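Aspartate-semialdehyde dehydrogenase (Thermus thermophilus, PDB 2YV3) probably catalyses the NADPH-dependent reductive dephosphorylation of L-aspartyl-4-phosphate to L-aspartate-semialdehyde, an early step toward lysine, methionine and threonine. Local coordinates at residues T234-A239 with D310-G315; V148-A153 with A227-V232; V101-P106 with A121-T126; E240-E245 with L303-V308; E107-K112 with H215-D220. All coordinates share one frame; numbering follows the deposited sequence.

Contact 1. Residues T234-A239 with D310-G315; sequences TLRAHA and DQLLKG
Arg236 reaches across to Asp310 and takes hold of its carboxylate side-on, through NE and one terminal nitrogen. Both of these point at a single oxygen: NE lies 2.9 Å from Asp310 OD1, and NH2 lies 3.0 Å from the same OD1. A weak third bond runs from Arg236 NH2 to Asp310 OD2 at 3.1 Å. OD1 sits in the guanidinium plane, yet the two flat groups are turned 49° against each other, and NH2 accordingly meets OD1 from out of the carboxylate plane. Above the guanidinium, toward its rim, Leu312 CB covers one face at 4.0 Å from Arg236 NH2. The other terminal nitrogen, NH1, forms a salt bridge with Glu15 of helix 11-22.

Asp310 also works within its own segment: OD2 accepts weakly from Leu312 N and Leu313 N, capping the turn that leads into the helix. The backbones meet just beside it, where Gln311 N donates to Arg236 O at 2.9 Å.

Gln311 carries the third part of the contact. With CG anti to the backbone N (chi1 -171°), its chain swings over the ring of His238, and CG stands 3.2 Å from the His238 ring centroid in a CH-pi contact. Its OE1 is hydrogen-bonded to Ser155 OG. His238 is the predicted proton acceptor, with the predicted thioester-forming Cys125 beside it, and both Gln311 and Ser155 are predicted to bind NADP. The chemistry thus implies a buried carboxylate, paired with Arg236 and capping the turn after strand 302-310, which is likely to steady the glutamine over the putative catalytic base.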
# COMPACT_ATOMS: atom_id res chain seq x y z
N THR A 234 -3.20 -2.88 9.83
CA THR A 234 -4.31 -2.00 10.12
C THR A 234 -5.48 -2.83 10.64
O THR A 234 -5.71 -3.94 10.18
CB THR A 234 -4.69 -1.20 8.89
OG1 THR A 234 -3.54 -0.45 8.47
CG2 THR A 234 -5.76 -0.20 9.20
N LEU A 235 -6.19 -2.30 11.63
CA LEU A 235 -7.31 -3.00 12.22
C LEU A 235 -8.43 -3.31 11.24
O LEU A 235 -8.45 -4.38 10.65
CB LEU A 235 -7.91 -2.19 13.38
CG LEU A 235 -7.26 -2.18 14.76
CD1 LEU A 235 -6.81 -3.60 15.10
CD2 LEU A 235 -6.11 -1.22 14.81
N ARG A 236 -9.34 -2.36 11.04
CA ARG A 236 -10.51 -2.59 10.18
C ARG A 236 -10.75 -1.79 8.90
O ARG A 236 -11.80 -1.99 8.29
CB ARG A 236 -11.77 -2.51 11.06
CG ARG A 236 -11.70 -1.47 12.20
CD ARG A 236 -12.94 -1.55 13.08
NE ARG A 236 -14.16 -1.27 12.33
CZ ARG A 236 -15.38 -1.65 12.70
NH1 ARG A 236 -15.56 -2.34 13.82
NH2 ARG A 236 -16.42 -1.33 11.95
N ALA A 237 -9.81 -0.95 8.45
CA ALA A 237 -10.04 -0.15 7.24
C ALA A 237 -9.25 -0.49 5.96
O ALA A 237 -8.02 -0.56 5.96
CB ALA A 237 -9.85 1.33 7.57
N HIS A 238 -9.96 -0.66 4.85
CA HIS A 238 -9.28 -0.97 3.58
C HIS A 238 -8.86 0.26 2.77
O HIS A 238 -9.67 1.13 2.53
CB HIS A 238 -10.17 -1.83 2.68
CG HIS A 238 -10.14 -3.29 3.00
ND1 HIS A 238 -10.91 -4.21 2.31
CD2 HIS A 238 -9.46 -4.00 3.93
CE1 HIS A 238 -10.71 -5.41 2.81
NE2 HIS A 238 -9.83 -5.31 3.79
N ALA A 239 -7.61 0.30 2.35
CA ALA A 239 -7.12 1.41 1.52
C ALA A 239 -6.81 0.91 0.11
O ALA A 239 -6.40 -0.23 -0.08
CB ALA A 239 -5.88 2.00 2.14
N ASP A 310 -14.69 1.51 5.58
CA ASP A 310 -14.59 0.56 6.68
C ASP A 310 -14.86 -0.81 6.10
O ASP A 310 -15.86 -1.02 5.41
CB ASP A 310 -15.61 0.87 7.78
CG ASP A 310 -15.50 -0.09 8.95
OD1 ASP A 310 -14.81 0.22 9.95
OD2 ASP A 310 -16.09 -1.18 8.86
N GLN A 311 -13.96 -1.75 6.39
CA GLN A 311 -14.05 -3.11 5.87
C GLN A 311 -15.16 -3.98 6.48
O GLN A 311 -15.72 -4.84 5.79
CB GLN A 311 -12.69 -3.77 6.02
CG GLN A 311 -12.54 -5.11 5.33
CD GLN A 311 -13.07 -6.25 6.17
OE1 GLN A 311 -13.02 -6.21 7.40
NE2 GLN A 311 -13.57 -7.29 5.50
N LEU A 312 -15.50 -3.78 7.74
CA LEU A 312 -16.57 -4.57 8.34
C LEU A 312 -17.93 -3.96 8.05
O LEU A 312 -18.96 -4.58 8.28
CB LEU A 312 -16.39 -4.69 9.85
CG LEU A 312 -15.95 -6.10 10.25
CD1 LEU A 312 -15.86 -6.20 11.75
CD2 LEU A 312 -16.96 -7.12 9.72
N LEU A 313 -17.93 -2.74 7.54
CA LEU A 313 -19.18 -2.07 7.22
C LEU A 313 -19.54 -2.29 5.76
O LEU A 313 -20.71 -2.19 5.39
CB LEU A 313 -19.09 -0.58 7.57
CG LEU A 313 -19.22 -0.24 9.06
CD1 LEU A 313 -19.35 1.25 9.24
CD2 LEU A 313 -20.43 -0.90 9.64
N LYS A 314 -18.55 -2.58 4.94
CA LYS A 314 -18.80 -2.86 3.53
C LYS A 314 -18.81 -4.39 3.44
O LYS A 314 -18.14 -5.05 2.65
CB LYS A 314 -17.75 -2.19 2.64
CG LYS A 314 -17.83 -0.64 2.73
CD LYS A 314 -19.29 -0.12 2.72
CE LYS A 314 -19.84 -0.07 1.29
NZ LYS A 314 -21.33 0.13 1.18
N GLY A 315 -19.61 -4.90 4.36
CA GLY A 315 -19.88 -6.30 4.53
C GLY A 315 -21.30 -6.15 5.04
O GLY A 315 -22.27 -6.41 4.31

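Contact 2. Residues V148-A153 with A227-V232; sequences VATYQA and ATAVRV
A parallel strand pair, 143-151 beside strand 224-228, outermost in the sheet within this chain, brings Val148 against Ala227 and runs on past the regular strands into the predicted substrate site at Gln152 and Arg231. Thr228 N donates to Val148 O at 2.9 Å, and Thr150 N returns a nearly straight bond of 2.9 Å to Thr228 O (170° at the hydrogen). The link from Val230 N to Thr150 O is weak. Beyond it Gln152 N binds Val230 O at 2.6 Å and Val232 N binds Gln152 O at 2.8 Å, so the two loops stay joined. Val148 CG2 rests on Ala227 CB at 4.0 Å, on the face covered by helix 205-219, while Tyr151 stacks on Tyr151 of the second subunit.

Arg231 bends at chi2 and chi3 (72° and 83°), which folds its guanidinium back beside Ala153 O and the CB of Gln152. Cutting it back to alanine is likely to leave the Ala153 carbonyl without its charged neighbour and take one positive charge from the predicted substrate site. The two strands, connected through helices 159-173 and 205-219, have the topology of a beta-alpha-beta crossover, with the predicted substrate residues just past their ends.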
# COMPACT_ATOMS: atom_id res chain seq x y z
N VAL A 148 -5.65 -0.91 -9.53
CA VAL A 148 -5.62 -0.66 -8.10
C VAL A 148 -4.56 -1.41 -7.29
O VAL A 148 -4.18 -2.53 -7.61
CB VAL A 148 -7.03 -0.91 -7.45
CG1 VAL A 148 -8.01 -1.45 -8.50
CG2 VAL A 148 -6.92 -1.86 -6.27
N ALA A 149 -4.08 -0.74 -6.25
CA ALA A 149 -3.10 -1.27 -5.32
C ALA A 149 -3.82 -1.14 -3.99
O ALA A 149 -4.17 -0.05 -3.54
CB ALA A 149 -1.84 -0.45 -5.31
N THR A 150 -4.05 -2.29 -3.39
CA THR A 150 -4.78 -2.44 -2.15
C THR A 150 -3.88 -2.39 -0.93
O THR A 150 -2.75 -2.87 -0.96
CB THR A 150 -5.55 -3.80 -2.20
OG1 THR A 150 -6.93 -3.56 -2.49
CG2 THR A 150 -5.39 -4.57 -0.93
N TYR A 151 -4.39 -1.78 0.12
CA TYR A 151 -3.73 -1.63 1.42
C TYR A 151 -4.78 -2.25 2.36
O TYR A 151 -5.43 -1.55 3.14
CB TYR A 151 -3.53 -0.14 1.76
CG TYR A 151 -2.59 0.63 0.84
CD1 TYR A 151 -1.30 0.96 1.24
CD2 TYR A 151 -2.98 0.96 -0.45
CE1 TYR A 151 -0.42 1.59 0.37
CE2 TYR A 151 -2.11 1.59 -1.32
CZ TYR A 151 -0.84 1.90 -0.92
OH TYR A 151 0.04 2.50 -1.80
N GLN A 152 -4.96 -3.56 2.27
CA GLN A 152 -5.97 -4.24 3.07
C GLN A 152 -5.70 -4.48 4.56
O GLN A 152 -4.56 -4.56 5.00
CB GLN A 152 -6.37 -5.54 2.36
CG GLN A 152 -7.41 -5.29 1.27
CD GLN A 152 -7.66 -6.51 0.42
OE1 GLN A 152 -7.88 -7.60 0.94
NE2 GLN A 152 -7.64 -6.33 -0.90
N ALA A 153 -6.79 -4.61 5.32
CA ALA A 153 -6.71 -4.78 6.77
C ALA A 153 -6.86 -6.18 7.36
O ALA A 153 -7.21 -7.14 6.69
CB ALA A 153 -7.73 -3.84 7.41
N ALA A 227 -5.13 -5.40 -10.44
CA ALA A 227 -5.13 -5.07 -9.01
C ALA A 227 -4.15 -5.92 -8.21
O ALA A 227 -4.00 -7.11 -8.49
CB ALA A 227 -6.53 -5.23 -8.43
N THR A 228 -3.48 -5.31 -7.24
CA THR A 228 -2.54 -6.01 -6.38
C THR A 228 -3.06 -5.92 -4.96
O THR A 228 -2.99 -4.86 -4.36
CB THR A 228 -1.12 -5.37 -6.36
OG1 THR A 228 -0.59 -5.30 -7.68
CG2 THR A 228 -0.16 -6.20 -5.46
N ALA A 229 -3.56 -7.02 -4.42
CA ALA A 229 -4.09 -7.02 -3.07
C ALA A 229 -2.95 -7.15 -2.06
O ALA A 229 -2.20 -8.12 -2.08
CB ALA A 229 -5.09 -8.18 -2.88
N VAL A 230 -2.80 -6.15 -1.19
CA VAL A 230 -1.74 -6.25 -0.20
C VAL A 230 -2.30 -6.07 1.20
O VAL A 230 -3.13 -5.19 1.44
CB VAL A 230 -0.63 -5.25 -0.46
CG1 VAL A 230 0.53 -5.50 0.54
CG2 VAL A 230 -0.15 -5.38 -1.90
N ARG A 231 -1.87 -6.94 2.10
CA ARG A 231 -2.30 -6.96 3.49
C ARG A 231 -1.37 -6.02 4.25
O ARG A 231 -0.19 -5.98 3.94
CB ARG A 231 -2.17 -8.41 4.02
CG ARG A 231 -2.58 -8.66 5.48
CD ARG A 231 -4.10 -8.59 5.70
NE ARG A 231 -4.83 -9.81 5.37
CZ ARG A 231 -6.06 -9.81 4.86
NH1 ARG A 231 -6.66 -8.65 4.61
NH2 ARG A 231 -6.72 -10.94 4.61
N VAL A 232 -1.88 -5.25 5.21
CA VAL A 232 -1.02 -4.34 5.96
C VAL A 232 -1.44 -4.22 7.41
O VAL A 232 -2.55 -4.60 7.78
CB VAL A 232 -1.00 -2.92 5.36
CG1 VAL A 232 -0.66 -3.00 3.87
CG2 VAL A 232 -2.35 -2.23 5.60

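Contact 3. Residues V101-P106 with A121-T126; sequences VPLVVP and ANPNCT
Ala121 N donates to Pro102 O at 2.8 Å, almost in line with the carbonyl, and Ala121 O receives a weaker, longer bond from Val104 N at 3.3 Å. Together these make a single bridge in which Leu103 faces Ala121, and the CA of Leu103 adds a C-H...O contact to the same Ala121 O. The loop 101-106 is thereby laid along the end of strand 119-121.

Around the bridge the packing is apolar. Val101 CG1 and Leu103 CD1 both close on the methyl of Ala121, Leu103 CD1 standing 3.8 Å from Ala121 CB. Leu103, its chain trans about the first torsion (chi1 -176°), carries CD1 along the second segment, where it also meets Pro123 CB at 4.0 Å. The proline ring is touched again by Val105, whose CG2 lies 3.5 Å from Pro123 CG. A glycine in place of Pro123 would probably open a gap between Leu103 and Val105 and let the chain before the helix turn more freely.

Asn122 points its CB away from the loop, and its ND2 binds Asn91. Farther on, Asn124 takes the N-cap position, and Cys125, the predicted acyl-thioester nucleophile, opens helix 125-141. The arrangement is that of the far edge of a Rossmann-type nucleotide-binding sheet, whose last strand leads directly to a catalytic cysteine at a helix N terminus, as in other aspartate-semialdehyde dehydrogenases.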
# COMPACT_ATOMS: atom_id res chain seq x y z
N VAL A 101 -28.11 -15.22 -9.64
CA VAL A 101 -28.06 -14.37 -8.45
C VAL A 101 -27.50 -12.98 -8.69
O VAL A 101 -26.40 -12.83 -9.21
CB VAL A 101 -27.21 -14.99 -7.33
CG1 VAL A 101 -27.43 -14.23 -6.03
CG2 VAL A 101 -27.53 -16.47 -7.17
N PRO A 102 -28.24 -11.94 -8.30
CA PRO A 102 -27.77 -10.58 -8.48
C PRO A 102 -26.69 -10.24 -7.47
O PRO A 102 -26.79 -10.62 -6.30
CB PRO A 102 -29.02 -9.75 -8.26
CG PRO A 102 -29.74 -10.55 -7.23
CD PRO A 102 -29.61 -11.95 -7.75
N LEU A 103 -25.65 -9.55 -7.93
CA LEU A 103 -24.54 -9.10 -7.10
C LEU A 103 -24.80 -7.60 -7.01
O LEU A 103 -24.58 -6.85 -7.97
CB LEU A 103 -23.21 -9.41 -7.79
CG LEU A 103 -21.89 -9.12 -7.08
CD1 LEU A 103 -21.91 -9.68 -5.66
CD2 LEU A 103 -20.76 -9.73 -7.88
N VAL A 104 -25.28 -7.15 -5.85
CA VAL A 104 -25.66 -5.76 -5.65
C VAL A 104 -24.95 -4.84 -4.65
O VAL A 104 -24.45 -5.25 -3.61
CB VAL A 104 -27.17 -5.72 -5.30
CG1 VAL A 104 -27.67 -4.28 -5.16
CG2 VAL A 104 -27.95 -6.44 -6.38
N VAL A 105 -24.90 -3.56 -5.02
CA VAL A 105 -24.39 -2.50 -4.17
C VAL A 105 -25.45 -1.44 -4.45
O VAL A 105 -25.54 -0.92 -5.57
CB VAL A 105 -23.02 -2.00 -4.61
CG1 VAL A 105 -22.58 -0.87 -3.68
CG2 VAL A 105 -22.01 -3.13 -4.55
N PRO A 106 -26.31 -1.15 -3.45
CA PRO A 106 -27.40 -0.17 -3.55
C PRO A 106 -27.10 1.17 -4.24
O PRO A 106 -28.02 1.85 -4.72
CB PRO A 106 -27.83 -0.02 -2.09
CG PRO A 106 -27.67 -1.41 -1.57
CD PRO A 106 -26.31 -1.79 -2.13
N ALA A 121 -26.44 -11.89 -3.86
CA ALA A 121 -25.04 -11.94 -3.46
C ALA A 121 -24.49 -10.61 -3.02
O ALA A 121 -24.60 -9.61 -3.73
CB ALA A 121 -24.21 -12.47 -4.59
N ASN A 122 -23.91 -10.60 -1.83
CA ASN A 122 -23.28 -9.42 -1.24
C ASN A 122 -21.85 -9.42 -1.83
O ASN A 122 -21.15 -10.45 -1.80
CB ASN A 122 -23.25 -9.57 0.28
CG ASN A 122 -22.87 -8.30 1.00
OD1 ASN A 122 -23.48 -7.27 0.79
ND2 ASN A 122 -21.87 -8.39 1.87
N PRO A 123 -21.42 -8.28 -2.38
CA PRO A 123 -20.10 -8.10 -2.99
C PRO A 123 -18.92 -8.21 -2.05
O PRO A 123 -19.09 -8.17 -0.84
CB PRO A 123 -20.21 -6.70 -3.62
CG PRO A 123 -21.14 -6.00 -2.70
CD PRO A 123 -22.22 -7.05 -2.46
N ASN A 124 -17.72 -8.36 -2.61
CA ASN A 124 -16.52 -8.48 -1.80
C ASN A 124 -16.29 -7.19 -1.06
O ASN A 124 -16.95 -6.20 -1.33
CB ASN A 124 -15.29 -8.78 -2.64
CG ASN A 124 -14.07 -9.09 -1.79
OD1 ASN A 124 -13.00 -8.51 -1.97
ND2 ASN A 124 -14.24 -10.03 -0.86
N CYS A 125 -15.35 -7.19 -0.13
CA CYS A 125 -15.04 -5.99 0.62
C CYS A 125 -14.42 -4.96 -0.32
O CYS A 125 -15.01 -3.93 -0.65
CB CYS A 125 -14.06 -6.32 1.74
SG CYS A 125 -12.61 -7.26 1.14
N THR A 126 -13.20 -5.29 -0.75
CA THR A 126 -12.41 -4.46 -1.63
C THR A 126 -13.19 -3.89 -2.81
O THR A 126 -12.88 -2.79 -3.27
CB THR A 126 -11.20 -5.25 -2.16
OG1 THR A 126 -10.44 -5.76 -1.07
CG2 THR A 126 -10.30 -4.36 -2.97

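Contact 4. Residues E240-E245 with L303-V308; sequences EAVSVE and LDFFVV
Strands 240-245 and 303-308 run antiparallel, their axes 4.7 Å apart at closest and their directions 152° apart, with Val242 facing Phe305 and Val244 facing Leu303 in hydrogen-bonded pairs. Val242 N donates to Phe305 O at 2.8 Å, with a weak return from Phe305 N to Val242 O. At the next hydrogen-bonded pair, Val244 N reaches Leu303 O at 3.1 Å and Leu303 N reaches Val244 O at 3.2 Å.

Phe305 dominates one face. Its CG stands between the backbone N and the carbonyl carbon (chi1 37°), which tips the ring over the neighbouring strand. Val242 CB sits above the ring face in a CH-pi contact, 3.9 Å from the Phe305 centroid, and Val244 CG2 comes to 3.6 Å from Phe305 CZ. Val307 CG2 lies in the plane of the same ring, at its edge. These side chains look toward helix 125-141, which packs on this side of the mixed sheet in the dimerisation domain; the other side meets the second subunit.

On that dimer-facing side Ala241 CB meets the edge of Phe306, in plane, at 4.0 Å from Phe306 CD1. Ser243 and Asp304 lie opposite each other here too, near Ile147 and Ser226 of the second subunit respectively.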
# COMPACT_ATOMS: atom_id res chain seq x y z
N GLU A 240 -7.02 1.75 -0.90
CA GLU A 240 -6.70 1.32 -2.26
C GLU A 240 -6.41 2.45 -3.24
O GLU A 240 -7.32 3.15 -3.68
CB GLU A 240 -7.81 0.40 -2.81
CG GLU A 240 -9.22 0.70 -2.30
CD GLU A 240 -10.30 -0.11 -3.02
OE1 GLU A 240 -10.47 0.07 -4.25
OE2 GLU A 240 -10.98 -0.91 -2.35
N ALA A 241 -5.13 2.64 -3.57
CA ALA A 241 -4.74 3.67 -4.51
C ALA A 241 -5.28 3.27 -5.86
O ALA A 241 -4.87 2.25 -6.43
CB ALA A 241 -3.22 3.79 -4.56
N VAL A 242 -6.21 4.06 -6.38
CA VAL A 242 -6.85 3.76 -7.65
C VAL A 242 -6.36 4.62 -8.82
O VAL A 242 -5.84 5.71 -8.63
CB VAL A 242 -8.38 3.89 -7.50
CG1 VAL A 242 -9.08 3.50 -8.80
CG2 VAL A 242 -8.84 3.01 -6.36
N SER A 243 -6.49 4.09 -10.03
CA SER A 243 -6.09 4.79 -11.24
C SER A 243 -7.03 4.34 -12.33
O SER A 243 -7.50 3.21 -12.32
CB SER A 243 -4.66 4.44 -11.61
OG SER A 243 -3.80 4.68 -10.51
N VAL A 244 -7.33 5.23 -13.27
CA VAL A 244 -8.26 4.89 -14.34
C VAL A 244 -7.99 5.65 -15.63
O VAL A 244 -7.44 6.75 -15.62
CB VAL A 244 -9.73 5.22 -13.94
CG1 VAL A 244 -10.67 4.49 -14.84
CG2 VAL A 244 -10.00 4.88 -12.50
N GLU A 245 -8.39 5.05 -16.74
CA GLU A 245 -8.27 5.69 -18.03
C GLU A 245 -9.73 5.85 -18.45
O GLU A 245 -10.51 4.89 -18.36
CB GLU A 245 -7.49 4.80 -19.01
CG GLU A 245 -7.21 5.46 -20.36
CD GLU A 245 -6.35 4.60 -21.27
OE1 GLU A 245 -6.71 3.41 -21.49
OE2 GLU A 245 -5.33 5.11 -21.79
N LEU A 303 -6.99 9.56 -14.13
CA LEU A 303 -7.12 10.09 -12.78
C LEU A 303 -6.53 9.15 -11.76
O LEU A 303 -6.67 7.94 -11.87
CB LEU A 303 -8.60 10.26 -12.44
CG LEU A 303 -9.37 11.53 -12.73
CD1 LEU A 303 -10.78 11.28 -12.30
CD2 LEU A 303 -8.80 12.70 -11.96
N ASP A 304 -5.89 9.73 -10.75
CA ASP A 304 -5.32 8.95 -9.66
C ASP A 304 -6.00 9.36 -8.35
O ASP A 304 -5.77 10.46 -7.86
CB ASP A 304 -3.82 9.20 -9.54
CG ASP A 304 -3.04 8.64 -10.71
OD1 ASP A 304 -3.21 9.18 -11.82
OD2 ASP A 304 -2.25 7.66 -10.52
N PHE A 305 -6.86 8.51 -7.80
CA PHE A 305 -7.48 8.84 -6.53
C PHE A 305 -7.14 7.78 -5.50
O PHE A 305 -6.56 6.76 -5.85
CB PHE A 305 -9.01 8.99 -6.64
CG PHE A 305 -9.66 8.02 -7.59
CD1 PHE A 305 -9.59 8.23 -8.98
CD2 PHE A 305 -10.39 6.93 -7.11
CE1 PHE A 305 -10.24 7.38 -9.87
CE2 PHE A 305 -11.04 6.07 -8.00
CZ PHE A 305 -10.96 6.30 -9.38
N PHE A 306 -7.46 8.06 -4.24
CA PHE A 306 -7.21 7.17 -3.11
C PHE A 306 -8.56 6.97 -2.44
O PHE A 306 -9.38 7.88 -2.42
CB PHE A 306 -6.23 7.82 -2.13
CG PHE A 306 -5.63 6.86 -1.13
CD1 PHE A 306 -4.74 5.87 -1.53
CD2 PHE A 306 -5.98 6.93 0.21
CE1 PHE A 306 -4.20 4.97 -0.62
CE2 PHE A 306 -5.44 6.02 1.15
CZ PHE A 306 -4.55 5.04 0.71
N VAL A 307 -8.81 5.81 -1.88
CA VAL A 307 -10.10 5.57 -1.27
C VAL A 307 -10.03 4.76 -0.00
O VAL A 307 -9.20 3.86 0.14
CB VAL A 307 -11.04 4.83 -2.26
CG1 VAL A 307 -12.46 4.86 -1.75
CG2 VAL A 307 -10.94 5.47 -3.66
N VAL A 308 -10.89 5.06 0.94
CA VAL A 308 -10.89 4.30 2.16
C VAL A 308 -12.34 4.04 2.56
O VAL A 308 -13.21 4.88 2.39
CB VAL A 308 -10.12 5.05 3.27
CG1 VAL A 308 -9.62 4.09 4.34
CG2 VAL A 308 -8.93 5.76 2.66

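Contact 5. Residues E107-K112 with H215-D220; sequences EVNREK and HKIFGD
Asn109 ND2 sits between two backbone carbonyls. Across the contact it approaches Ile217 O at 2.5 Å, shorter than a sound bond and bent (117°), so the pair is weak and its detail doubtful, and within its own loop it bonds weakly to Leu103 O. The amide oxygen OD1 is turned to Val105 N, again weakly, so these weak bonds probably bias the amide's orientation rather than lock it. Its position follows from the first torsion: CG lies between the backbone N and the carbonyl carbon (chi1 50°), which directs the amide at the helix end.

Beside it, Val108 fills in with its two methyls. CG1, anti to the backbone N, stands 3.5 Å from Ile217 O, so a methyl flanks this carbonyl too. CG2 meets the Phe218 ring, at 4.2 Å from Phe218 CE1; that ring also packs edge-to-face on Trp135 of helix 125-141. Ile217 offers CG2 to the amide, 3.7 Å from Asn109 ND2.

The contact joins the loop between strands 87-90 and 119-121 to the last turn of helix 205-219. That helix closes in a Schellman motif, with Asp220 N bonded to His215 O, Gly219 N more weakly to Lys216 O, and Gly219, at positive phi, in the C-prime position.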
# COMPACT_ATOMS: atom_id res chain seq x y z
N GLU A 107 -25.83 1.56 -4.28
CA GLU A 107 -25.49 2.81 -4.95
C GLU A 107 -25.49 2.61 -6.45
O GLU A 107 -25.64 3.57 -7.21
CB GLU A 107 -24.11 3.30 -4.51
CG GLU A 107 -24.09 3.78 -3.09
CD GLU A 107 -24.57 2.73 -2.12
OE1 GLU A 107 -24.17 1.55 -2.28
OE2 GLU A 107 -25.35 3.08 -1.20
N VAL A 108 -25.34 1.36 -6.87
CA VAL A 108 -25.30 1.01 -8.28
C VAL A 108 -26.57 0.36 -8.81
O VAL A 108 -27.52 1.04 -9.18
CB VAL A 108 -24.12 0.06 -8.58
CG1 VAL A 108 -24.07 -0.23 -10.08
CG2 VAL A 108 -22.80 0.68 -8.10
N ASN A 109 -26.58 -0.97 -8.82
CA ASN A 109 -27.70 -1.72 -9.36
C ASN A 109 -28.85 -2.17 -8.46
O ASN A 109 -29.32 -3.30 -8.59
CB ASN A 109 -27.14 -2.95 -10.11
CG ASN A 109 -26.13 -3.75 -9.29
OD1 ASN A 109 -26.38 -4.10 -8.13
ND2 ASN A 109 -24.99 -4.05 -9.89
N ARG A 110 -29.33 -1.30 -7.56
CA ARG A 110 -30.46 -1.63 -6.67
C ARG A 110 -31.54 -2.32 -7.49
O ARG A 110 -32.28 -3.18 -6.98
CB ARG A 110 -31.04 -0.36 -6.07
CG ARG A 110 -32.46 -0.45 -5.52
CD ARG A 110 -32.98 0.98 -5.25
NE ARG A 110 -34.30 1.03 -4.63
CZ ARG A 110 -35.37 0.39 -5.10
NH1 ARG A 110 -35.27 -0.36 -6.19
NH2 ARG A 110 -36.54 0.49 -4.47
N GLU A 111 -31.63 -1.92 -8.75
CA GLU A 111 -32.58 -2.47 -9.70
C GLU A 111 -32.54 -4.00 -9.69
O GLU A 111 -33.56 -4.66 -9.86
CB GLU A 111 -32.24 -1.96 -11.10
CG GLU A 111 -30.78 -1.45 -11.25
CD GLU A 111 -30.63 0.02 -10.88
OE1 GLU A 111 -31.11 0.88 -11.66
OE2 GLU A 111 -30.04 0.33 -9.81
N LYS A 112 -31.36 -4.57 -9.48
CA LYS A 112 -31.22 -6.03 -9.46
C LYS A 112 -31.87 -6.73 -8.26
O LYS A 112 -32.18 -7.91 -8.36
CB LYS A 112 -29.73 -6.41 -9.54
CG LYS A 112 -29.00 -5.78 -10.72
CD LYS A 112 -29.81 -5.88 -12.02
CE LYS A 112 -29.17 -5.08 -13.19
NZ LYS A 112 -28.97 -3.59 -12.99
N HIS A 215 -17.05 -6.40 -13.36
CA HIS A 215 -17.59 -6.76 -14.66
C HIS A 215 -19.07 -7.14 -14.60
O HIS A 215 -19.78 -7.04 -15.61
CB HIS A 215 -16.77 -7.89 -15.25
CG HIS A 215 -15.46 -7.45 -15.83
ND1 HIS A 215 -14.59 -8.32 -16.45
CD2 HIS A 215 -14.90 -6.22 -15.95
CE1 HIS A 215 -13.56 -7.65 -16.94
NE2 HIS A 215 -13.73 -6.37 -16.64
N LYS A 216 -19.54 -7.57 -13.43
CA LYS A 216 -20.93 -7.95 -13.26
C LYS A 216 -21.74 -6.87 -12.54
O LYS A 216 -22.86 -6.54 -12.95
CB LYS A 216 -21.04 -9.27 -12.49
CG LYS A 216 -22.47 -9.72 -12.24
CD LYS A 216 -22.52 -10.91 -11.30
CE LYS A 216 -23.94 -11.43 -11.16
NZ LYS A 216 -23.93 -12.78 -10.52
N ILE A 217 -21.18 -6.34 -11.45
CA ILE A 217 -21.83 -5.29 -10.67
C ILE A 217 -22.11 -4.07 -11.55
O ILE A 217 -23.03 -3.31 -11.30
CB ILE A 217 -20.94 -4.88 -9.46
CG1 ILE A 217 -20.82 -6.06 -8.50
CG2 ILE A 217 -21.54 -3.67 -8.75
CD1 ILE A 217 -19.72 -5.91 -7.50
N PHE A 218 -21.30 -3.91 -12.60
CA PHE A 218 -21.47 -2.80 -13.53
C PHE A 218 -22.07 -3.34 -14.84
O PHE A 218 -22.61 -2.58 -15.67
CB PHE A 218 -20.11 -2.16 -13.79
CG PHE A 218 -19.55 -1.40 -12.62
CD1 PHE A 218 -20.05 -1.62 -11.33
CD2 PHE A 218 -18.50 -0.51 -12.78
CE1 PHE A 218 -19.51 -0.96 -10.23
CE2 PHE A 218 -17.95 0.15 -11.68
CZ PHE A 218 -18.46 -0.08 -10.41
N GLY A 219 -22.00 -4.65 -15.01
CA GLY A 219 -22.53 -5.23 -16.22
C GLY A 219 -21.79 -4.66 -17.43
O GLY A 219 -22.41 -4.09 -18.34
N ASP A 220 -20.46 -4.79 -17.40
CA ASP A 220 -19.58 -4.34 -18.48
C ASP A 220 -18.31 -5.17 -18.42
O ASP A 220 -17.39 -4.86 -17.67
CB ASP A 220 -19.23 -2.84 -18.34
CG ASP A 220 -18.40 -2.32 -19.53
OD1 ASP A 220 -17.44 -3.01 -19.93
OD2 ASP A 220 -18.69 -1.22 -20.05

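Overall arrangement
Following the chain from the N terminus, contact 3 closes the first and shortest loop, fastening the segment 101-106 beside the strand end that leads to helix 125-141. Contact 5 starts inside that loop, at 107-112, and crosses it to reach helix 205-219; it also crosses contact 2, whose first segment precedes this helix and whose second follows it. Contact 5 so ties a nucleotide-domain loop to the dimerisation domain. Contact 2 then closes, and contact 1 opens two residues later. Contact 4 falls wholly between the segments of contact 1, continuing the same strand pair. Contacts 1, 2 and 4 share one sheet, while His238 and Cys125 bring contacts 1 and 3 together at the predicted active site.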